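Local coordinates for protein terminase large subunit (Thermus phage G20c, PDB 5M1O) that acts as the ATP-driven motor that translocates viral DNA into empty capsids and as the endonuclease that cuts the genome to begin and end packaging, at residues 14-19 and 141-146; 150-155 and 176-181; 37-42 and 52-57. All blocks are in the same frame, centred on the assembly; numbering follows the deposited sequence.

Contact 1: 14-19 and 141-146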
ATOM      1  N   LEU A  14      15.291  -2.522  -5.355  1.00 18.91           N
ATOM      2  CA  LEU A  14      14.452  -2.751  -4.178  1.00 20.19           C
ATOM      3  C   LEU A  14      15.293  -3.381  -3.071  1.00 21.36           C
ATOM      4  O   LEU A  14      16.040  -4.329  -3.328  1.00 20.96           O
ATOM      5  CB  LEU A  14      13.305  -3.684  -4.581  1.00 21.83           C
ATOM      6  CG  LEU A  14      11.993  -3.805  -3.830  1.00 22.32           C
ATOM      7  CD1 LEU A  14      11.338  -2.442  -3.731  1.00 22.32           C
ATOM      8  CD2 LEU A  14      11.102  -4.808  -4.546  1.00 22.34           C
ATOM      9  N   ILE A  15      15.221  -2.830  -1.863  1.00 20.17           N
ATOM     10  CA  ILE A  15      15.871  -3.452  -0.694  1.00 19.86           C
ATOM     11  C   ILE A  15      14.878  -4.481  -0.146  1.00 19.14           C
ATOM     12  O   ILE A  15      13.704  -4.169   0.084  1.00 18.35           O
ATOM     13  CB  ILE A  15      16.297  -2.402   0.352  1.00 20.71           C
ATOM     14  CG1 ILE A  15      17.446  -1.543  -0.213  1.00 21.87           C
ATOM     15  CG2 ILE A  15      16.729  -3.069   1.669  1.00 20.42           C
ATOM     16  CD1 ILE A  15      17.465  -0.111   0.271  1.00 22.91           C
ATOM     17  N   LEU A  16      15.344  -5.714   0.031  1.00 18.10           N
ATOM     18  CA  LEU A  16      14.501  -6.823   0.441  1.00 18.59           C
ATOM     19  C   LEU A  16      14.797  -7.150   1.904  1.00 18.03           C
ATOM     20  O   LEU A  16      15.952  -7.377   2.269  1.00 17.38           O
ATOM     21  CB  LEU A  16      14.765  -8.043  -0.434  1.00 18.83           C
ATOM     22  CG  LEU A  16      14.587  -7.855  -1.944  1.00 20.27           C
ATOM     23  CD1 LEU A  16      14.893  -9.149  -2.681  1.00 20.05           C
ATOM     24  CD2 LEU A  16      13.188  -7.388  -2.281  1.00 20.22           C
ATOM     25  N   LEU A  17      13.743  -7.186   2.715  1.00 17.32           N
ATOM     26  CA  LEU A  17      13.868  -7.244   4.172  1.00 17.07           C
ATOM     27  C   LEU A  17      13.304  -8.549   4.701  1.00 15.84           C
ATOM     28  O   LEU A  17      12.213  -8.953   4.290  1.00 14.79           O
ATOM     29  CB  LEU A  17      13.097  -6.084   4.791  1.00 18.02           C
ATOM     30  CG  LEU A  17      13.563  -4.676   4.390  1.00 18.53           C
ATOM     31  CD1 LEU A  17      12.518  -3.627   4.745  1.00 20.03           C
ATOM     32  CD2 LEU A  17      14.901  -4.356   5.035  1.00 19.67           C
ATOM     33  N   PRO A  18      14.029  -9.207   5.635  1.00 15.92           N
ATOM     34  CA  PRO A  18      13.435 -10.368   6.283  1.00 16.43           C
ATOM     35  C   PRO A  18      12.311  -9.947   7.216  1.00 16.57           C
ATOM     36  O   PRO A  18      12.282  -8.811   7.672  1.00 17.32           O
ATOM     37  CB  PRO A  18      14.591 -10.959   7.099  1.00 16.35           C
ATOM     38  CG  PRO A  18      15.497  -9.821   7.371  1.00 16.48           C
ATOM     39  CD  PRO A  18      15.371  -8.900   6.174  1.00 16.40           C
ATOM     40  N   TYR A  19      11.408 -10.876   7.490  1.00 16.81           N
ATOM     41  CA  TYR A  19      10.244 -10.607   8.339  1.00 17.21           C
ATOM     42  C   TYR A  19       9.814 -11.859   9.077  1.00 18.07           C
ATOM     43  O   TYR A  19      10.245 -12.977   8.757  1.00 18.26           O
ATOM     44  CB  TYR A  19       9.069 -10.100   7.485  1.00 17.53           C
ATOM     45  CG  TYR A  19       8.694 -11.063   6.389  1.00 17.45           C
ATOM     46  CD1 TYR A  19       7.774 -12.081   6.610  1.00 18.36           C
ATOM     47  CD2 TYR A  19       9.291 -10.980   5.140  1.00 18.30           C
ATOM     48  CE1 TYR A  19       7.454 -12.985   5.611  1.00 19.48           C
ATOM     49  CE2 TYR A  19       8.981 -11.878   4.145  1.00 17.97           C
ATOM     50  CZ  TYR A  19       8.067 -12.876   4.378  1.00 19.84           C
ATOM     51  OH  TYR A  19       7.750 -13.762   3.382  1.00 22.41           O
ATOM     52  N   VAL A 141      13.360   2.312  -1.582  1.00 19.42           N
ATOM     53  CA  VAL A 141      12.199   1.512  -1.235  1.00 18.02           C
ATOM     54  C   VAL A 141      12.678   0.179  -0.689  1.00 17.73           C
ATOM     55  O   VAL A 141      13.470  -0.506  -1.312  1.00 17.79           O
ATOM     56  CB  VAL A 141      11.261   1.301  -2.443  1.00 17.83           C
ATOM     57  CG1 VAL A 141      10.086   0.411  -2.058  1.00 17.27           C
ATOM     58  CG2 VAL A 141      10.773   2.649  -2.972  1.00 17.88           C
ATOM     59  N   ALA A 142      12.155  -0.187   0.469  1.00 17.15           N
ATOM     60  CA  ALA A 142      12.556  -1.411   1.152  1.00 16.76           C
ATOM     61  C   ALA A 142      11.315  -2.099   1.652  1.00 16.56           C
ATOM     62  O   ALA A 142      10.537  -1.495   2.395  1.00 16.06           O
ATOM     63  CB  ALA A 142      13.492  -1.070   2.294  1.00 17.41           C
ATOM     64  N   VAL A 143      11.114  -3.348   1.226  1.00 15.16           N
ATOM     65  CA  VAL A 143       9.856  -4.071   1.452  1.00 15.06           C
ATOM     66  C   VAL A 143      10.138  -5.468   1.990  1.00 15.30           C
ATOM     67  O   VAL A 143      11.256  -5.971   1.833  1.00 15.15           O
ATOM     68  CB  VAL A 143       9.005  -4.178   0.165  1.00 14.88           C
ATOM     69  CG1 VAL A 143       8.715  -2.786  -0.395  1.00 15.25           C
ATOM     70  CG2 VAL A 143       9.677  -5.043  -0.885  1.00 15.29           C
ATOM     71  N   PRO A 144       9.132  -6.106   2.610  1.00 15.01           N
ATOM     72  CA  PRO A 144       9.330  -7.493   3.036  1.00 15.43           C
ATOM     73  C   PRO A 144       9.644  -8.395   1.850  1.00 16.29           C
ATOM     74  O   PRO A 144       9.014  -8.276   0.789  1.00 15.72           O
ATOM     75  CB  PRO A 144       7.980  -7.877   3.648  1.00 15.34           C
ATOM     76  CG  PRO A 144       7.364  -6.584   4.021  1.00 15.27           C
ATOM     77  CD  PRO A 144       7.788  -5.625   2.971  1.00 15.46           C
ATOM     78  N   ASN A 145      10.619  -9.273   2.039  1.00 16.46           N
ATOM     79  CA  ASN A 145      11.101 -10.172   0.992  1.00 17.37           C
ATOM     80  C   ASN A 145      10.153 -11.357   0.820  1.00 17.49           C
ATOM     81  O   ASN A 145      10.464 -12.505   1.177  1.00 17.83           O
ATOM     82  CB  ASN A 145      12.518 -10.639   1.337  1.00 17.70           C
ATOM     83  CG  ASN A 145      13.209 -11.352   0.182  1.00 17.76           C
ATOM     84  OD1 ASN A 145      12.694 -11.435  -0.944  1.00 17.54           O
ATOM     85  ND2 ASN A 145      14.405 -11.851   0.457  1.00 18.17           N
ATOM     86  N   ASP A 146       8.982 -11.066   0.279  1.00 17.48           N
ATOM     87  CA  ASP A 146       7.890 -12.011   0.177  1.00 17.30           C
ATOM     88  C   ASP A 146       7.550 -12.142  -1.293  1.00 16.79           C
ATOM     89  O   ASP A 146       7.371 -11.125  -1.977  1.00 15.56           O
ATOM     90  CB  ASP A 146       6.692 -11.488   0.962  1.00 18.39           C
ATOM     91  CG  ASP A 146       5.437 -12.298   0.722  1.00 19.65           C
ATOM     92  OD1 ASP A 146       5.302 -13.400   1.291  1.00 23.19           O
ATOM     93  OD2 ASP A 146       4.572 -11.819  -0.035  1.00 20.41           O
TER
HETATM   94  O   HOH W   1       9.766 -15.206   1.777  1.00 34.24           O
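Ile15 and Ala142 face each other as the first bridge of a parallel strand pair at one margin of the RNase H-like sheet, where strand 142-144 is the outermost strand within the chain. Four backbone hydrogen bonds alternate between the strands: Ile15 N to Val141 O, Val143 N to Ile15 O, Leu17 N to Val143 O and Asn145 N to Leu17 O. The first is nearly straight, 169° at the hydrogen, and the third more bent, at 144°.

Apolar contacts divide by sheet face. With Leu16 and Val143 on one side, Leu14 reaches in from the strand end: its CD1 presses on Val141 CG1 at 3.5 Å, while CD2 lies 3.9 Å from Val143 CG2 and packs on Leu150 and Leu153 of helix 147-154. On the other face, Ala142 CB receives both Ile15 CB and, at 3.7 Å, Leu17 CD1.

Polar and aromatic contacts gather past the strands. The Asn145 side chain crosses Leu16 at a slant, CG 3.7 Å from Leu16 CB. A chi1 of 57° brings the Tyr19 ring over to segment 141-146, where CD2 lies 3.7 Å from Pro144 CB, the side chains at about a right angle. Asp146 OD2 accepts from Ile149 N as the N-cap of helix 147-154, and OD1 forms a salt bridge with Arg21. A water bridges Tyr19 OH to Asn145 O, which also sits at the ring's edge, 3.4 Å from Tyr19 CE2.

Contact 2: 150-155 and 176-181. With CO (cobalt (II) ion), chain C.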
ATOM      1  N   LEU A 150       6.566  -9.252  -4.243  1.00 13.92           N
ATOM      2  CA  LEU A 150       7.476  -9.015  -5.372  1.00 14.69           C
ATOM      3  C   LEU A 150       6.826  -9.368  -6.710  1.00 14.51           C
ATOM      4  O   LEU A 150       6.981  -8.633  -7.705  1.00 14.21           O
ATOM      5  CB  LEU A 150       8.772  -9.802  -5.183  1.00 15.89           C
ATOM      6  CG  LEU A 150       9.612  -9.419  -3.957  1.00 16.96           C
ATOM      7  CD1 LEU A 150      10.902 -10.224  -3.943  1.00 17.83           C
ATOM      8  CD2 LEU A 150       9.906  -7.925  -3.876  1.00 17.69           C
ATOM      9  N   ASP A 151       6.060 -10.454  -6.716  1.00 13.88           N
ATOM     10  CA  ASP A 151       5.315 -10.863  -7.907  1.00 14.67           C
ATOM     11  C   ASP A 151       4.308  -9.799  -8.340  1.00 14.66           C
ATOM     12  O   ASP A 151       4.151  -9.551  -9.524  1.00 15.04           O
ATOM     13  CB  ASP A 151       4.565 -12.176  -7.671  1.00 14.79           C
ATOM     14  CG  ASP A 151       5.457 -13.415  -7.768  1.00 15.51           C
ATOM     15  OD1 ASP A 151       6.624 -13.336  -8.235  1.00 16.31           O
ATOM     16  OD2 ASP A 151       4.963 -14.496  -7.383  1.00 15.95           O
ATOM     17  N   GLU A 152       3.627  -9.177  -7.385  1.00 14.95           N
ATOM     18  CA  GLU A 152       2.600  -8.209  -7.742  1.00 14.95           C
ATOM     19  C   GLU A 152       3.238  -6.963  -8.352  1.00 14.71           C
ATOM     20  O   GLU A 152       2.703  -6.385  -9.303  1.00 14.94           O
ATOM     21  CB  GLU A 152       1.703  -7.872  -6.550  1.00 15.55           C
ATOM     22  CG  GLU A 152       0.275  -7.573  -6.967  1.00 16.04           C
ATOM     23  CD  GLU A 152      -0.627  -7.273  -5.793  1.00 15.53           C
ATOM     24  OE1 GLU A 152      -0.699  -6.104  -5.409  1.00 15.41           O
ATOM     25  OE2 GLU A 152      -1.263  -8.196  -5.276  1.00 15.99           O
ATOM     26  N   LEU A 153       4.380  -6.557  -7.796  1.00 14.76           N
ATOM     27  CA  LEU A 153       5.170  -5.486  -8.368  1.00 15.17           C
ATOM     28  C   LEU A 153       5.662  -5.872  -9.764  1.00 15.46           C
ATOM     29  O   LEU A 153       5.515  -5.097 -10.716  1.00 15.24           O
ATOM     30  CB  LEU A 153       6.356  -5.139  -7.466  1.00 14.66           C
ATOM     31  CG  LEU A 153       5.970  -4.456  -6.147  1.00 15.12           C
ATOM     32  CD1 LEU A 153       7.115  -4.521  -5.155  1.00 14.99           C
ATOM     33  CD2 LEU A 153       5.551  -3.009  -6.390  1.00 15.27           C
ATOM     34  N   ARG A 154       6.210  -7.078  -9.885  1.00 15.91           N
ATOM     35  CA  ARG A 154       6.703  -7.588 -11.187  1.00 17.06           C
ATOM     36  C   ARG A 154       5.614  -7.595 -12.270  1.00 16.05           C
ATOM     37  O   ARG A 154       5.881  -7.300 -13.446  1.00 15.36           O
ATOM     38  CB  ARG A 154       7.286  -9.002 -11.034  1.00 19.50           C
ATOM     39  CG  ARG A 154       8.338  -9.378 -12.058  1.00 23.45           C
ATOM     40  CD  ARG A 154       8.862 -10.807 -11.861  1.00 26.70           C
ATOM     41  NE  ARG A 154       8.834 -11.304 -10.471  1.00 29.33           N
ATOM     42  CZ  ARG A 154       9.766 -11.093  -9.532  1.00 31.98           C
ATOM     43  NH1 ARG A 154      10.856 -10.362  -9.787  1.00 33.87           N
ATOM     44  NH2 ARG A 154       9.611 -11.629  -8.317  1.00 31.04           N
ATOM     45  N   ASN A 155       4.386  -7.915 -11.874  1.00 14.56           N
ATOM     46  CA  ASN A 155       3.288  -8.039 -12.830  1.00 14.48           C
ATOM     47  C   ASN A 155       2.428  -6.786 -12.973  1.00 14.25           C
ATOM     48  O   ASN A 155       1.336  -6.857 -13.537  1.00 15.22           O
ATOM     49  CB  ASN A 155       2.430  -9.279 -12.510  1.00 14.90           C
ATOM     50  CG  ASN A 155       2.967 -10.546 -13.166  1.00 15.22           C
ATOM     51  OD1 ASN A 155       4.122 -10.603 -13.592  1.00 16.10           O
ATOM     52  ND2 ASN A 155       2.128 -11.574 -13.244  1.00 14.98           N
ATOM     53  N   ASP A 176      -3.698  -5.711  -7.666  1.00 16.39           N
ATOM     54  CA  ASP A 176      -2.731  -4.645  -7.423  1.00 16.05           C
ATOM     55  C   ASP A 176      -2.866  -3.964  -6.055  1.00 15.05           C
ATOM     56  O   ASP A 176      -2.352  -2.882  -5.857  1.00 13.84           O
ATOM     57  CB  ASP A 176      -2.815  -3.616  -8.550  1.00 17.13           C
ATOM     58  CG  ASP A 176      -4.080  -2.794  -8.513  1.00 18.46           C
ATOM     59  OD1 ASP A 176      -4.963  -3.026  -7.656  1.00 18.84           O
ATOM     60  OD2 ASP A 176      -4.218  -1.903  -9.372  1.00 20.61           O
ATOM     61  N   ASP A 177      -3.500  -4.642  -5.105  1.00 14.24           N
ATOM     62  CA  ASP A 177      -3.797  -4.065  -3.801  1.00 13.33           C
ATOM     63  C   ASP A 177      -2.510  -3.819  -3.024  1.00 12.99           C
ATOM     64  O   ASP A 177      -2.420  -2.857  -2.283  1.00 12.80           O
ATOM     65  CB  ASP A 177      -4.736  -4.962  -3.001  1.00 13.79           C
ATOM     66  CG  ASP A 177      -5.802  -5.560  -3.854  1.00 14.19           C
ATOM     67  OD1 ASP A 177      -6.697  -4.829  -4.322  1.00 15.87           O
ATOM     68  OD2 ASP A 177      -5.685  -6.751  -4.134  1.00 14.57           O
ATOM     69  N   ILE A 178      -1.519  -4.697  -3.178  1.00 12.59           N
ATOM     70  CA  ILE A 178      -0.237  -4.498  -2.506  1.00 12.51           C
ATOM     71  C   ILE A 178       0.490  -3.307  -3.133  1.00 12.39           C
ATOM     72  O   ILE A 178       1.027  -2.455  -2.420  1.00 12.95           O
ATOM     73  CB  ILE A 178       0.656  -5.753  -2.583  1.00 12.68           C
ATOM     74  CG1 ILE A 178      -0.032  -6.934  -1.885  1.00 12.90           C
ATOM     75  CG2 ILE A 178       2.040  -5.504  -1.992  1.00 12.88           C
ATOM     76  CD1 ILE A 178       0.617  -8.263  -2.191  1.00 12.87           C
ATOM     77  N   VAL A 179       0.525  -3.273  -4.469  1.00 12.83           N
ATOM     78  CA  VAL A 179       1.167  -2.176  -5.206  1.00 12.77           C
ATOM     79  C   VAL A 179       0.613  -0.831  -4.752  1.00 12.72           C
ATOM     80  O   VAL A 179       1.387   0.089  -4.438  1.00 12.87           O
ATOM     81  CB  VAL A 179       0.992  -2.285  -6.741  1.00 13.24           C
ATOM     82  CG1 VAL A 179       1.683  -1.116  -7.432  1.00 13.88           C
ATOM     83  CG2 VAL A 179       1.528  -3.624  -7.238  1.00 13.41           C
ATOM     84  N   MET A 180      -0.711  -0.738  -4.720  1.00 13.20           N
ATOM     85  CA  MET A 180      -1.396   0.507  -4.355  1.00 13.81           C
ATOM     86  C   MET A 180      -1.183   0.890  -2.893  1.00 13.10           C
ATOM     87  O   MET A 180      -0.978   2.056  -2.599  1.00 12.86           O
ATOM     88  CB  MET A 180      -2.883   0.456  -4.717  1.00 15.17           C
ATOM     89  CG  MET A 180      -3.195   0.451  -6.214  1.00 16.74           C
ATOM     90  SD  MET A 180      -2.265   1.654  -7.182  1.00 20.10           S
ATOM     91  CE  MET A 180      -2.672   3.194  -6.381  1.00 19.32           C
ATOM     92  N   SER A 181      -1.196  -0.085  -1.983  1.00 11.95           N
ATOM     93  CA  SER A 181      -0.943   0.183  -0.563  1.00 11.74           C
ATOM     94  C   SER A 181       0.465   0.760  -0.362  1.00 11.49           C
ATOM     95  O   SER A 181       0.654   1.764   0.332  1.00 11.18           O
ATOM     96  CB  SER A 181      -1.133  -1.086   0.256  1.00 11.74           C
ATOM     97  OG  SER A 181      -0.742  -0.900   1.600  1.00 12.22           O
TER
HETATM   98 CO    CO C 501      -7.480  -2.990  -4.037  0.70 20.43          CO
HETATM   99  O   HOH W   2      -3.333  -8.120  -3.360  1.00 16.71           O
HETATM  100  O   HOH W   3      -6.421  -1.922  -5.474  1.00 25.00           O
HETATM  101  O   HOH W   4      -8.609  -3.805  -2.653  1.00 24.82           O
HETATM  102  O   HOH W   5      -8.691  -1.276  -3.981  1.00 28.64           O
HETATM  103  O   HOH W   6      -8.954  -3.923  -5.457  1.00 30.78           O
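Glu152 reaches from one helix to the N-terminal turn of another, a carboxylate accepting from backbone N-H groups in the first turn of helix 177-186, beside the metal-binding site, probably that of the nuclease, of an RNase H-like domain. The axes of helices 150-154 and 177-181 cross at -87° and stay 8.9 Å apart at their closest, and Glu152 bridges most of the interface.

The tight part centres on Glu152 OE1. Ile178 N donates to its syn lone pair at 2.8 Å, with a bent angle of 131°. Val179 N approaches nearly along the C-O axis and gives a straighter though longer bond, 3.2 Å to Glu152 OE1. One buried oxygen thus takes two donors at the helix start, a setting that would be expected to stabilise its negative charge. An anti arrangement about CB-CG (chi2 179°) extends the chain far enough to reach them. Ile178 lies against the carboxylate, its CB 3.2 Å from Glu152 OE1 and its CD1 near OE2.

The packing is looser beside this grip, where Leu153 CD2 only approaches Val179 CG2, at 4.2 Å. Toward the metal the contact is watery instead. A water donates to both Glu152 OE2 and Asp177 OD2, so that Glu152 is connected through one water to a metal ligand it does not touch. Asp176 OD1 likewise accepts from a water on the single cobalt ion bound here. Asp42 and four waters complete the coordination, in which Asp177 OD1 binds cobalt directly at 2.0 Å.

Contact 3: 37-42 and 52-57. With CO (cobalt (II) ion), chain C.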
ATOM      1  N   TYR A  37       5.814   7.224  11.625  1.00 18.65           N
ATOM      2  CA  TYR A  37       5.292   6.238  10.686  1.00 17.75           C
ATOM      3  C   TYR A  37       4.021   6.718  10.021  1.00 17.59           C
ATOM      4  O   TYR A  37       3.282   7.507  10.589  1.00 16.67           O
ATOM      5  CB  TYR A  37       4.947   4.949  11.433  1.00 17.50           C
ATOM      6  CG  TYR A  37       6.126   4.208  12.021  1.00 17.54           C
ATOM      7  CD1 TYR A  37       6.639   4.562  13.266  1.00 18.05           C
ATOM      8  CD2 TYR A  37       6.718   3.121  11.343  1.00 17.35           C
ATOM      9  CE1 TYR A  37       7.704   3.871  13.828  1.00 17.80           C
ATOM     10  CE2 TYR A  37       7.784   2.424  11.900  1.00 17.28           C
ATOM     11  CZ  TYR A  37       8.277   2.802  13.139  1.00 17.96           C
ATOM     12  OH  TYR A  37       9.330   2.124  13.704  1.00 17.96           O
ATOM     13  N   CYS A  38       3.737   6.184   8.836  1.00 17.62           N
ATOM     14  CA  CYS A  38       2.413   6.286   8.255  1.00 17.53           C
ATOM     15  C   CYS A  38       2.023   4.930   7.703  1.00 16.13           C
ATOM     16  O   CYS A  38       2.854   4.039   7.623  1.00 15.70           O
ATOM     17  CB  CYS A  38       2.394   7.351   7.171  1.00 18.51           C
ATOM     18  SG  CYS A  38       3.311   6.909   5.689  1.00 20.92           S
ATOM     19  N   ILE A  39       0.754   4.781   7.350  1.00 15.52           N
ATOM     20  CA  ILE A  39       0.222   3.534   6.819  1.00 14.88           C
ATOM     21  C   ILE A  39      -0.500   3.806   5.507  1.00 14.85           C
ATOM     22  O   ILE A  39      -1.449   4.582   5.486  1.00 14.67           O
ATOM     23  CB  ILE A  39      -0.762   2.871   7.798  1.00 14.76           C
ATOM     24  CG1 ILE A  39      -0.092   2.695   9.169  1.00 14.64           C
ATOM     25  CG2 ILE A  39      -1.271   1.534   7.241  1.00 14.77           C
ATOM     26  CD1 ILE A  39      -0.995   2.120  10.241  1.00 14.65           C
ATOM     27  N   GLY A  40      -0.063   3.146   4.427  1.00 14.47           N
ATOM     28  CA  GLY A  40      -0.816   3.138   3.183  1.00 14.33           C
ATOM     29  C   GLY A  40      -1.927   2.112   3.272  1.00 14.30           C
ATOM     30  O   GLY A  40      -1.659   0.959   3.560  1.00 14.48           O
ATOM     31  N   ALA A  41      -3.173   2.515   3.018  1.00 14.48           N
ATOM     32  CA  ALA A  41      -4.319   1.637   3.187  1.00 14.14           C
ATOM     33  C   ALA A  41      -5.240   1.555   1.974  1.00 14.36           C
ATOM     34  O   ALA A  41      -5.803   2.563   1.549  1.00 13.02           O
ATOM     35  CB  ALA A  41      -5.130   2.067   4.391  1.00 14.51           C
ATOM     36  N   ASP A  42      -5.349   0.327   1.450  0.70 15.20           N
ATOM     37  CA  ASP A  42      -6.294  -0.083   0.410  0.70 16.52           C
ATOM     38  C   ASP A  42      -7.343  -0.971   1.086  0.70 17.02           C
ATOM     39  O   ASP A  42      -6.962  -1.889   1.808  0.70 16.92           O
ATOM     40  CB  ASP A  42      -5.539  -0.884  -0.669  0.70 17.46           C
ATOM     41  CG  ASP A  42      -6.381  -1.142  -1.902  0.70 18.81           C
ATOM     42  OD1 ASP A  42      -7.045  -0.193  -2.373  0.70 19.66           O
ATOM     43  OD2 ASP A  42      -6.395  -2.294  -2.393  0.70 19.14           O
ATOM     44  N   PHE A  52      -2.551  -3.094   4.209  1.00 12.00           N
ATOM     45  CA  PHE A  52      -2.086  -1.982   5.026  1.00 11.91           C
ATOM     46  C   PHE A  52      -0.571  -2.085   5.158  1.00 12.25           C
ATOM     47  O   PHE A  52      -0.055  -3.082   5.668  1.00 12.32           O
ATOM     48  CB  PHE A  52      -2.721  -2.021   6.423  1.00 12.61           C
ATOM     49  CG  PHE A  52      -4.222  -2.191   6.423  1.00 13.01           C
ATOM     50  CD1 PHE A  52      -5.025  -1.574   5.457  1.00 13.52           C
ATOM     51  CD2 PHE A  52      -4.839  -2.937   7.431  1.00 13.43           C
ATOM     52  CE1 PHE A  52      -6.404  -1.734   5.458  1.00 14.21           C
ATOM     53  CE2 PHE A  52      -6.225  -3.083   7.440  1.00 13.98           C
ATOM     54  CZ  PHE A  52      -6.999  -2.470   6.464  1.00 14.08           C
ATOM     55  N   SER A  53       0.134  -1.057   4.701  1.00 12.04           N
ATOM     56  CA  SER A  53       1.585  -1.048   4.625  1.00 12.32           C
ATOM     57  C   SER A  53       2.111   0.019   5.557  1.00 12.10           C
ATOM     58  O   SER A  53       1.894   1.212   5.320  1.00 12.42           O
ATOM     59  CB  SER A  53       2.034  -0.714   3.202  1.00 12.36           C
ATOM     60  OG  SER A  53       1.724  -1.745   2.288  1.00 13.26           O
ATOM     61  N   VAL A  54       2.824  -0.393   6.597  1.00 12.05           N
ATOM     62  CA  VAL A  54       3.377   0.547   7.566  1.00 12.74           C
ATOM     63  C   VAL A  54       4.769   0.994   7.134  1.00 13.23           C
ATOM     64  O   VAL A  54       5.646   0.159   6.986  1.00 14.53           O
ATOM     65  CB  VAL A  54       3.476  -0.082   8.977  1.00 12.75           C
ATOM     66  CG1 VAL A  54       4.005   0.944   9.971  1.00 12.92           C
ATOM     67  CG2 VAL A  54       2.131  -0.660   9.416  1.00 12.74           C
ATOM     68  N   LEU A  55       4.956   2.302   6.913  1.00 13.74           N
ATOM     69  CA  LEU A  55       6.223   2.860   6.441  1.00 14.52           C
ATOM     70  C   LEU A  55       6.870   3.690   7.542  1.00 15.21           C
ATOM     71  O   LEU A  55       6.231   4.574   8.118  1.00 16.50           O
ATOM     72  CB  LEU A  55       6.002   3.729   5.195  1.00 14.97           C
ATOM     73  CG  LEU A  55       7.194   4.478   4.600  1.00 15.14           C
ATOM     74  CD1 LEU A  55       8.287   3.513   4.190  1.00 15.60           C
ATOM     75  CD2 LEU A  55       6.727   5.323   3.419  1.00 16.18           C
ATOM     76  N   ASP A  56       8.121   3.378   7.845  1.00 15.90           N
ATOM     77  CA  ASP A  56       8.954   4.202   8.720  1.00 16.44           C
ATOM     78  C   ASP A  56       9.432   5.396   7.897  1.00 17.01           C
ATOM     79  O   ASP A  56      10.239   5.234   6.979  1.00 16.98           O
ATOM     80  CB  ASP A  56      10.146   3.370   9.227  1.00 16.84           C
ATOM     81  CG  ASP A  56      11.043   4.120  10.193  1.00 17.02           C
ATOM     82  OD1 ASP A  56      11.186   5.365  10.094  1.00 17.91           O
ATOM     83  OD2 ASP A  56      11.630   3.432  11.058  1.00 18.42           O
ATOM     84  N   LEU A  57       8.933   6.584   8.215  1.00 18.58           N
ATOM     85  CA  LEU A  57       9.249   7.773   7.412  1.00 20.08           C
ATOM     86  C   LEU A  57      10.667   8.287   7.653  1.00 21.59           C
ATOM     87  O   LEU A  57      11.182   9.046   6.837  1.00 22.63           O
ATOM     88  CB  LEU A  57       8.211   8.880   7.638  1.00 20.33           C
ATOM     89  CG  LEU A  57       6.823   8.541   7.067  1.00 20.34           C
ATOM     90  CD1 LEU A  57       5.728   9.424   7.654  1.00 20.76           C
ATOM     91  CD2 LEU A  57       6.834   8.612   5.544  1.00 20.31           C
TER
HETATM   92 CO    CO C 501      -7.480  -2.990  -4.037  0.70 20.43          CO
HETATM   93  O   HOH W   7      10.747   0.904  11.606  1.00 29.11           O
HETATM   94  O   HOH W   5      -8.691  -1.276  -3.981  1.00 28.64           O
HETATM   95  O   HOH W   4      -8.609  -3.805  -2.653  1.00 24.82           O
HETATM   96  O   HOH W   6      -8.954  -3.923  -5.457  1.00 30.78           O
HETATM   97  O   HOH W   3      -6.421  -1.922  -5.474  1.00 25.00           O
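Phe52 lies in the second strand, 49-56, of a beta hairpin in the central RNase H-like sheet, opposite Ala41 in a non-hydrogen-bonded antiparallel pair. Its CB meets Ile39 CG2, and its ring reaches Ala41 CB through CD1 at 3.8 Å. Beyond Ala41, Asp42 turns its carboxylate away from the strand pair (chi1 -170°, CG anti to the backbone N), and OD2 binds the cobalt ion at 2.1 Å in one of its two modelled conformers, together with Asp177.

Ser53 pairs with Gly40 by two backbone bonds, Gly40 N to Ser53 O and Ser53 N to Gly40 O, while its OG is hydrogen-bonded to Ser181. Val54 returns to the Phe52 face: CG2 lies beside Ile39 CG1, both side chains pointing the same way, and CG1 comes 3.7 Å from Tyr37 CD2. Leu55 repeats the two-bond pattern with Cys38; the bond from Leu55 N to Cys38 O is short, 2.8 Å, and almost straight at 172°.

Asp56 sets CB 3.7 Å from Tyr37 CE2, the ring and carboxylate planes 47° apart. A water lies between Tyr37 OH and Asp56 OD2, but these groups also bond outward, to Arg32 and His35. Leu57 then swings its methyls back to Cys38, CD2 3.9 Å from SG.

Strand 37-42 is flanked by strand 91-94, and strand 49-56 by strand 61-69. Helix 73-86 covers the face of Ile39, Phe52 and Val54, whereas helix 177-186 packs on the Ser53 and Leu55 face.

One mixed sheet carries both contact 1 and contact 3, yet at different depths: contact 1 is a parallel pair at one margin and is partly exposed, while contact 3 is a buried antiparallel pair at its middle. Contact 2, also buried, replaces backbone pairing with a carboxylate bonded to a helix start. It touches contact 1 by leucine packing, which extends to Leu16, and contact 3 through a serine hydroxyl, which is also hydrogen-bonded to Gly40 O. Contacts 2 and 3 each supply one aspartate to the same cobalt ion, consistent with the magnesium-dependent nuclease site, whereas contact 1 contributes no ligand.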